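Local coordinates for protein DNA polymerase III subunit beta (Deinococcus radiodurans, PDB 4TRT) that probably tethers DNA polymerases and other proteins to DNA, making replication processive, as a ring-shaped head-to-tail homodimer that encircles the duplex, at residues Gly93-Val98 and Lys106-Asp111; Tyr173-Arg178 and Met354-Thr359. All blocks are in the same frame, centred on the assembly; numbering follows the deposited sequence.

Contact 1: residues Gly93-Val98 and Lys106-Asp111; sequences GQELSV and KLQTGD
Leu96 and Leu107 form the hydrogen-bonded pair of an antiparallel beta hairpin, and their backbones exchange two bonds: Leu96 N reaches Leu107 O at 2.8 Å, lying in the carbonyl plane, and Leu107 N returns to Leu96 O. Two residues further on, past the non-hydrogen-bonded pair Glu95-Gln108, Thr109 N still meets Gln94 O at 2.9 Å, but from 44° above the carbonyl plane, consistent with a ladder losing its regular form where the strands end. The tight side is that of the leucines. Val98 CG2 abuts Leu107 CD1 at 4.0 Å, and Thr109 CG2 lies 4.1 Å from Leu96 CB, extending the apolar surface.

The other side is polar and partly open to solvent, though Arg295 of the second subunit packs on Lys106 and lies at long, weak range from the Glu95 carboxylate. Lys106 bends at its second torsion (chi2 -64°), so that its methylenes pass across the Glu95 side chain, with Lys106 CB 3.8 Å from Glu95 CG, and Lys106 NZ comes to Ser97 OG at 3.1 Å. Lys106 NZ also forms a salt bridge with Asp104. Beyond, the amide of Gln108 stands almost perpendicular to the Glu95 carboxylate (89°), with Gln108 NE2 3.8 Å from Glu95 OE2, a loose approach. With an alanine in place of Lys106, Asp104 would probably be left without its charged mate and the flank of Glu95 laid bare.

In the N-terminal domain, strand 95-100 runs between strands 86-92 and 103-108. Leu96, Val98 and Leu107 pack on Phe75 of helix 72-81. Lys106 also pairs in an antiparallel ladder with a strand of the second subunit, so the sheet continues across the ring interface.

Contact 2: residues Tyr173-Arg178 and Met354-Thr359; sequences YRVAIR and MAVMVT. Unlike the reference sequence in segment 354-359: Met354 (reference Tyr), Ala355 (reference Gly), Val356 (reference Gly), Met357 (reference His), Val358 (reference Gly), Thr359 (reference His).
The join between the central and C-terminal domains is made here by an antiparallel sheet that runs through both: strand 175-181 of the central domain pairs with strand 353-357, the last of the chain, which in turn lies beside strand 342-346. The two short strand segments run at 170° to each other. Val175 with Val356 and Ile177 with Met354 are hydrogen-bonded pairs, each closed by two backbone bonds. Val356 N meets Val175 O at 2.8 Å, and Ile177 N approaches Met354 O at 2.9 Å nearly along the C=O axis. Ala176 and Ala355 make the non-hydrogen-bonded pair between them.

The valines carry the side-chain contact. Both project from the same face, with Val175 CB 3.9 Å from Val356 CB, and on that face Ile177 CD1 comes to 4.3 Å from Met354 SD. The two alanines occupy the opposite face, where Tyr142 covers both. Past the last bonded pair, Val358 sets CG1 anti to its own carbonyl carbon (chi1 -58°), a turn that presses this methyl against the end of the neighbouring segment, 3.4 Å from Tyr173 O and 3.7 Å from Tyr173 CB. Arg174 offers only its root to the partner strand, Arg174 CB lying 3.3 Å from Val356 O; the extended remainder leads to a salt bridge with Asp322 of helix 317-324. All six residues of 354-359 differ from the reference sequence.

In bacterial relatives, peptides of partner proteins bind in a groove near this domain junction, and a similar role would be consistent with the position here. Chemically, the main chain supplies every hydrogen bond between the two segments, while their side chains add apolar packing, so between them the join is a backbone ladder, and the charged link, Arg174 to Asp322, lies beside it.

How the contacts relate
Contacts 1 and 2 apply one principle, the extension of a sheet by antiparallel pairing, at two kinds of boundary. Their centres are 52 Å apart and their nearest atoms about 40 Å, on opposite sides of the chain's centre. Contact 1, its centre about 35 Å from the centre of the chain, belongs to a hairpin whose sheet is carried on by the second subunit. Contact 2, its centre about 17 Å from the centre of the chain, brings together segments 176 residues apart. Contact 1 thus lies at the subunit interface, contact 2 at the junction of two domains, probably near the groove that binds partner peptides in bacterial relatives, from which contact 1 is remote.

Contact 1: residues Gly93-Val98 and Lys106-Asp111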
ATOM      1  N   GLY A  93     -35.037 -19.436  -5.202  1.00 55.58           N
ATOM      2  CA  GLY A  93     -35.554 -18.906  -3.943  1.00 57.62           C
ATOM      3  C   GLY A  93     -34.787 -17.660  -3.549  1.00 56.37           C
ATOM      4  O   GLY A  93     -34.630 -16.748  -4.365  1.00 58.44           O
ATOM      5  N   GLN A  94     -34.282 -17.637  -2.315  1.00 55.68           N
ATOM      6  CA  GLN A  94     -33.488 -16.511  -1.805  1.00 54.17           C
ATOM      7  C   GLN A  94     -31.971 -16.802  -1.835  1.00 49.51           C
ATOM      8  O   GLN A  94     -31.199 -16.287  -1.016  1.00 47.15           O
ATOM      9  CB  GLN A  94     -33.948 -16.138  -0.382  1.00 58.21           C
ATOM     10  CG  GLN A  94     -35.274 -15.336  -0.290  1.00 60.86           C
ATOM     11  CD  GLN A  94     -35.026 -13.836  -0.028  1.00 63.69           C
ATOM     12  OE1 GLN A  94     -34.553 -13.073  -0.900  1.00 58.87           O
ATOM     13  NE2 GLN A  94     -35.325 -13.413   1.199  1.00 66.46           N
ATOM     14  N   GLU A  95     -31.544 -17.590  -2.815  1.00 44.93           N
ATOM     15  CA  GLU A  95     -30.168 -18.016  -2.895  1.00 44.15           C
ATOM     16  C   GLU A  95     -29.606 -17.778  -4.296  1.00 40.49           C
ATOM     17  O   GLU A  95     -30.142 -18.297  -5.267  1.00 40.23           O
ATOM     18  CB  GLU A  95     -30.090 -19.500  -2.541  1.00 47.59           C
ATOM     19  CG  GLU A  95     -28.694 -19.966  -2.178  1.00 49.39           C
ATOM     20  CD  GLU A  95     -28.689 -21.367  -1.581  1.00 51.51           C
ATOM     21  OE1 GLU A  95     -28.749 -22.348  -2.355  1.00 54.82           O
ATOM     22  OE2 GLU A  95     -28.614 -21.474  -0.345  1.00 51.24           O
ATOM     23  N   LEU A  96     -28.552 -16.968  -4.389  1.00 38.48           N
ATOM     24  CA  LEU A  96     -27.800 -16.816  -5.633  1.00 36.54           C
ATOM     25  C   LEU A  96     -26.621 -17.791  -5.670  1.00 37.27           C
ATOM     26  O   LEU A  96     -25.724 -17.741  -4.814  1.00 35.07           O
ATOM     27  CB  LEU A  96     -27.262 -15.402  -5.787  1.00 35.19           C
ATOM     28  CG  LEU A  96     -26.467 -15.157  -7.083  1.00 34.77           C
ATOM     29  CD1 LEU A  96     -27.459 -15.085  -8.237  1.00 34.65           C
ATOM     30  CD2 LEU A  96     -25.600 -13.905  -7.018  1.00 36.20           C
ATOM     31  N   SER A  97     -26.609 -18.662  -6.672  1.00 35.85           N
ATOM     32  CA  SER A  97     -25.487 -19.562  -6.878  1.00 35.29           C
ATOM     33  C   SER A  97     -24.487 -18.921  -7.845  1.00 34.90           C
ATOM     34  O   SER A  97     -24.880 -18.341  -8.866  1.00 33.77           O
ATOM     35  CB  SER A  97     -25.979 -20.907  -7.399  1.00 36.38           C
ATOM     36  OG  SER A  97     -26.737 -21.543  -6.393  1.00 37.99           O
ATOM     37  N   VAL A  98     -23.200 -19.005  -7.511  1.00 32.92           N
ATOM     38  CA  VAL A  98     -22.143 -18.420  -8.344  1.00 31.20           C
ATOM     39  C   VAL A  98     -21.121 -19.541  -8.573  1.00 33.35           C
ATOM     40  O   VAL A  98     -20.506 -20.038  -7.602  1.00 32.03           O
ATOM     41  CB  VAL A  98     -21.468 -17.221  -7.653  1.00 31.39           C
ATOM     42  CG1 VAL A  98     -20.488 -16.533  -8.593  1.00 27.43           C
ATOM     43  CG2 VAL A  98     -22.499 -16.226  -7.116  1.00 29.87           C
ATOM     44  N   LYS A 106     -22.781 -19.935  -2.737  1.00 38.11           N
ATOM     45  CA  LYS A 106     -24.178 -19.540  -2.550  1.00 40.45           C
ATOM     46  C   LYS A 106     -24.220 -18.285  -1.705  1.00 40.74           C
ATOM     47  O   LYS A 106     -23.649 -18.275  -0.624  1.00 41.80           O
ATOM     48  CB  LYS A 106     -24.990 -20.614  -1.801  1.00 43.00           C
ATOM     49  CG  LYS A 106     -24.824 -22.047  -2.257  1.00 47.32           C
ATOM     50  CD  LYS A 106     -25.309 -22.291  -3.666  1.00 46.57           C
ATOM     51  CE  LYS A 106     -25.413 -23.790  -3.922  1.00 51.19           C
ATOM     52  NZ  LYS A 106     -25.412 -24.112  -5.370  1.00 51.08           N
ATOM     53  N   LEU A 107     -24.894 -17.241  -2.183  1.00 38.46           N
ATOM     54  CA  LEU A 107     -25.144 -16.038  -1.389  1.00 38.33           C
ATOM     55  C   LEU A 107     -26.640 -15.885  -1.098  1.00 40.29           C
ATOM     56  O   LEU A 107     -27.473 -16.019  -2.002  1.00 36.07           O
ATOM     57  CB  LEU A 107     -24.710 -14.772  -2.132  1.00 40.14           C
ATOM     58  CG  LEU A 107     -23.256 -14.395  -2.310  1.00 42.94           C
ATOM     59  CD1 LEU A 107     -22.619 -15.419  -3.238  1.00 48.76           C
ATOM     60  CD2 LEU A 107     -23.162 -12.992  -2.901  1.00 44.80           C
ATOM     61  N   GLN A 108     -26.971 -15.598   0.159  1.00 40.14           N
ATOM     62  CA  GLN A 108     -28.326 -15.205   0.510  1.00 40.78           C
ATOM     63  C   GLN A 108     -28.653 -13.861  -0.124  1.00 36.89           C
ATOM     64  O   GLN A 108     -27.870 -12.928  -0.024  1.00 36.59           O
ATOM     65  CB  GLN A 108     -28.480 -15.106   2.028  1.00 45.92           C
ATOM     66  CG  GLN A 108     -28.546 -16.469   2.693  1.00 51.55           C
ATOM     67  CD  GLN A 108     -29.762 -17.286   2.285  1.00 55.12           C
ATOM     68  OE1 GLN A 108     -30.914 -16.903   2.528  1.00 62.92           O
ATOM     69  NE2 GLN A 108     -29.507 -18.431   1.663  1.00 58.06           N
ATOM     70  N   THR A 109     -29.788 -13.782  -0.804  1.00 36.54           N
ATOM     71  CA  THR A 109     -30.228 -12.537  -1.427  1.00 36.22           C
ATOM     72  C   THR A 109     -31.072 -11.749  -0.434  1.00 38.10           C
ATOM     73  O   THR A 109     -31.560 -12.309   0.542  1.00 38.78           O
ATOM     74  CB  THR A 109     -31.070 -12.810  -2.682  1.00 36.33           C
ATOM     75  OG1 THR A 109     -32.152 -13.671  -2.328  1.00 39.80           O
ATOM     76  CG2 THR A 109     -30.239 -13.492  -3.754  1.00 34.32           C
ATOM     77  N   GLY A 110     -31.272 -10.460  -0.708  1.00 37.90           N
ATOM     78  CA  GLY A 110     -31.985  -9.569   0.198  1.00 39.96           C
ATOM     79  C   GLY A 110     -33.369  -9.192  -0.282  1.00 42.20           C
ATOM     80  O   GLY A 110     -33.943  -9.829  -1.172  1.00 41.45           O
ATOM     81  N   ASP A 111     -33.902  -8.137   0.321  1.00 46.24           N
ATOM     82  CA  ASP A 111     -35.272  -7.698   0.056  1.00 47.20           C
ATOM     83  C   ASP A 111     -35.288  -6.747  -1.141  1.00 45.72           C
ATOM     84  O   ASP A 111     -35.307  -5.544  -0.973  1.00 46.24           O
ATOM     85  CB  ASP A 111     -35.833  -7.020   1.314  1.00 48.98           C
ATOM     86  CG  ASP A 111     -37.335  -6.758   1.237  1.00 52.63           C
ATOM     87  OD1 ASP A 111     -37.989  -7.140   0.241  1.00 53.17           O
ATOM     88  OD2 ASP A 111     -37.858  -6.170   2.201  1.00 53.75           O
TER

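Contact 2: residues Tyr173-Arg178 and Met354-Thr359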
ATOM      1  N   TYR A 173      -8.678  31.980  -3.950  1.00 44.48           N
ATOM      2  CA  TYR A 173      -7.307  32.497  -3.987  1.00 45.06           C
ATOM      3  C   TYR A 173      -6.496  31.748  -5.044  1.00 42.27           C
ATOM      4  O   TYR A 173      -6.105  32.347  -6.061  1.00 40.89           O
ATOM      5  CB  TYR A 173      -6.652  32.373  -2.608  1.00 46.55           C
ATOM      6  CG  TYR A 173      -7.401  33.093  -1.515  1.00 49.87           C
ATOM      7  CD1 TYR A 173      -8.453  32.472  -0.835  1.00 51.92           C
ATOM      8  CD2 TYR A 173      -7.061  34.391  -1.151  1.00 54.49           C
ATOM      9  CE1 TYR A 173      -9.146  33.130   0.174  1.00 54.03           C
ATOM     10  CE2 TYR A 173      -7.752  35.059  -0.148  1.00 55.37           C
ATOM     11  CZ  TYR A 173      -8.792  34.425   0.508  1.00 55.21           C
ATOM     12  OH  TYR A 173      -9.464  35.086   1.510  1.00 57.56           O
ATOM     13  N   ARG A 174      -6.250  30.452  -4.826  1.00 39.30           N
ATOM     14  CA  ARG A 174      -5.675  29.636  -5.906  1.00 37.69           C
ATOM     15  C   ARG A 174      -6.759  29.180  -6.873  1.00 35.39           C
ATOM     16  O   ARG A 174      -7.913  29.036  -6.506  1.00 35.95           O
ATOM     17  CB  ARG A 174      -4.877  28.444  -5.392  1.00 38.65           C
ATOM     18  CG  ARG A 174      -5.671  27.401  -4.637  1.00 40.63           C
ATOM     19  CD  ARG A 174      -4.725  26.296  -4.230  1.00 42.22           C
ATOM     20  NE  ARG A 174      -5.336  25.253  -3.419  1.00 41.59           N
ATOM     21  CZ  ARG A 174      -4.767  24.067  -3.184  1.00 42.12           C
ATOM     22  NH1 ARG A 174      -3.586  23.764  -3.710  1.00 42.03           N
ATOM     23  NH2 ARG A 174      -5.385  23.169  -2.435  1.00 41.49           N
ATOM     24  N   VAL A 175      -6.347  28.929  -8.114  1.00 35.44           N
ATOM     25  CA  VAL A 175      -7.244  28.557  -9.186  1.00 34.17           C
ATOM     26  C   VAL A 175      -6.544  27.496 -10.028  1.00 33.85           C
ATOM     27  O   VAL A 175      -5.322  27.565 -10.245  1.00 33.47           O
ATOM     28  CB  VAL A 175      -7.558  29.763 -10.113  1.00 36.35           C
ATOM     29  CG1 VAL A 175      -8.715  29.404 -11.034  1.00 37.05           C
ATOM     30  CG2 VAL A 175      -7.873  31.025  -9.307  1.00 37.66           C
ATOM     31  N   ALA A 176      -7.314  26.526 -10.503  1.00 32.03           N
ATOM     32  CA  ALA A 176      -6.827  25.543 -11.469  1.00 32.34           C
ATOM     33  C   ALA A 176      -7.827  25.512 -12.613  1.00 33.02           C
ATOM     34  O   ALA A 176      -9.037  25.462 -12.375  1.00 33.06           O
ATOM     35  CB  ALA A 176      -6.709  24.176 -10.827  1.00 30.87           C
ATOM     36  N   ILE A 177      -7.300  25.545 -13.835  1.00 33.69           N
ATOM     37  CA  ILE A 177      -8.081  25.600 -15.071  1.00 35.39           C
ATOM     38  C   ILE A 177      -7.516  24.597 -16.056  1.00 35.65           C
ATOM     39  O   ILE A 177      -6.297  24.464 -16.189  1.00 35.20           O
ATOM     40  CB  ILE A 177      -7.968  27.002 -15.714  1.00 37.32           C
ATOM     41  CG1 ILE A 177      -8.542  28.078 -14.785  1.00 35.97           C
ATOM     42  CG2 ILE A 177      -8.631  27.060 -17.102  1.00 39.72           C
ATOM     43  CD1 ILE A 177      -8.151  29.475 -15.203  1.00 36.87           C
ATOM     44  N   ARG A 178      -8.394  23.855 -16.732  1.00 35.07           N
ATOM     45  CA  ARG A 178      -7.985  23.113 -17.908  1.00 36.42           C
ATOM     46  C   ARG A 178      -9.029  23.233 -19.014  1.00 38.85           C
ATOM     47  O   ARG A 178     -10.209  22.961 -18.785  1.00 37.09           O
ATOM     48  CB  ARG A 178      -7.722  21.647 -17.586  1.00 37.60           C
ATOM     49  CG  ARG A 178      -7.077  20.913 -18.763  1.00 41.17           C
ATOM     50  CD  ARG A 178      -5.987  19.952 -18.335  1.00 42.30           C
ATOM     51  NE  ARG A 178      -5.187  19.522 -19.479  1.00 43.91           N
ATOM     52  CZ  ARG A 178      -4.135  18.715 -19.403  1.00 44.77           C
ATOM     53  NH1 ARG A 178      -3.720  18.249 -18.234  1.00 44.11           N
ATOM     54  NH2 ARG A 178      -3.478  18.392 -20.510  1.00 47.91           N
ATOM     55  N   MET A 354      -3.574  25.527 -16.559  1.00 37.28           N
ATOM     56  CA  MET A 354      -3.001  26.692 -15.914  1.00 38.71           C
ATOM     57  C   MET A 354      -3.367  26.664 -14.427  1.00 35.66           C
ATOM     58  O   MET A 354      -4.510  26.364 -14.086  1.00 31.65           O
ATOM     59  CB  MET A 354      -3.604  27.918 -16.585  1.00 44.11           C
ATOM     60  CG  MET A 354      -3.172  29.265 -16.071  1.00 52.40           C
ATOM     61  SD  MET A 354      -4.313  30.514 -16.719  1.00 55.79           S
ATOM     62  CE  MET A 354      -4.668  29.903 -18.354  1.00 55.59           C
ATOM     63  N   ALA A 355      -2.397  26.981 -13.585  1.00 33.55           N
ATOM     64  CA  ALA A 355      -2.602  27.118 -12.144  1.00 35.31           C
ATOM     65  C   ALA A 355      -2.286  28.561 -11.756  1.00 35.23           C
ATOM     66  O   ALA A 355      -1.296  29.126 -12.220  1.00 32.87           O
ATOM     67  CB  ALA A 355      -1.694  26.175 -11.368  1.00 33.07           C
ATOM     68  N   VAL A 356      -3.129  29.144 -10.906  1.00 35.98           N
ATOM     69  CA  VAL A 356      -2.834  30.420 -10.286  1.00 36.29           C
ATOM     70  C   VAL A 356      -2.558  30.146  -8.819  1.00 37.05           C
ATOM     71  O   VAL A 356      -3.351  29.474  -8.141  1.00 35.76           O
ATOM     72  CB  VAL A 356      -3.996  31.422 -10.422  1.00 37.60           C
ATOM     73  CG1 VAL A 356      -3.686  32.734  -9.682  1.00 37.86           C
ATOM     74  CG2 VAL A 356      -4.292  31.679 -11.892  1.00 39.79           C
ATOM     75  N   MET A 357      -1.419  30.650  -8.360  1.00 36.86           N
ATOM     76  CA  MET A 357      -0.947  30.487  -6.992  1.00 42.50           C
ATOM     77  C   MET A 357      -0.857  31.837  -6.317  1.00 40.76           C
ATOM     78  O   MET A 357      -0.374  32.790  -6.925  1.00 39.19           O
ATOM     79  CB  MET A 357       0.480  29.952  -7.028  1.00 45.41           C
ATOM     80  CG  MET A 357       0.605  28.484  -7.367  1.00 49.07           C
ATOM     81  SD  MET A 357       0.872  27.436  -5.933  1.00 46.56           S
ATOM     82  CE  MET A 357       1.584  28.459  -4.641  1.00 49.22           C
ATOM     83  N   VAL A 358      -1.273  31.911  -5.063  1.00 40.88           N
ATOM     84  CA  VAL A 358      -1.030  33.077  -4.235  1.00 39.70           C
ATOM     85  C   VAL A 358       0.229  32.882  -3.393  1.00 38.83           C
ATOM     86  O   VAL A 358       0.617  31.752  -3.119  1.00 36.34           O
ATOM     87  CB  VAL A 358      -2.237  33.370  -3.324  1.00 44.25           C
ATOM     88  CG1 VAL A 358      -3.492  33.574  -4.183  1.00 42.41           C
ATOM     89  CG2 VAL A 358      -2.441  32.271  -2.279  1.00 40.33           C
ATOM     90  N   THR A 359       0.884  33.987  -3.021  1.00 40.83           N
ATOM     91  CA  THR A 359       2.057  33.935  -2.135  1.00 39.45           C
ATOM     92  C   THR A 359       1.601  33.848  -0.667  1.00 42.93           C
ATOM     93  O   THR A 359       0.454  34.163  -0.355  1.00 42.29           O
ATOM     94  CB  THR A 359       2.985  35.167  -2.334  1.00 40.37           C
ATOM     95  OG1 THR A 359       2.256  36.380  -2.141  1.00 41.35           O
ATOM     96  CG2 THR A 359       3.594  35.171  -3.725  1.00 37.67           C
TER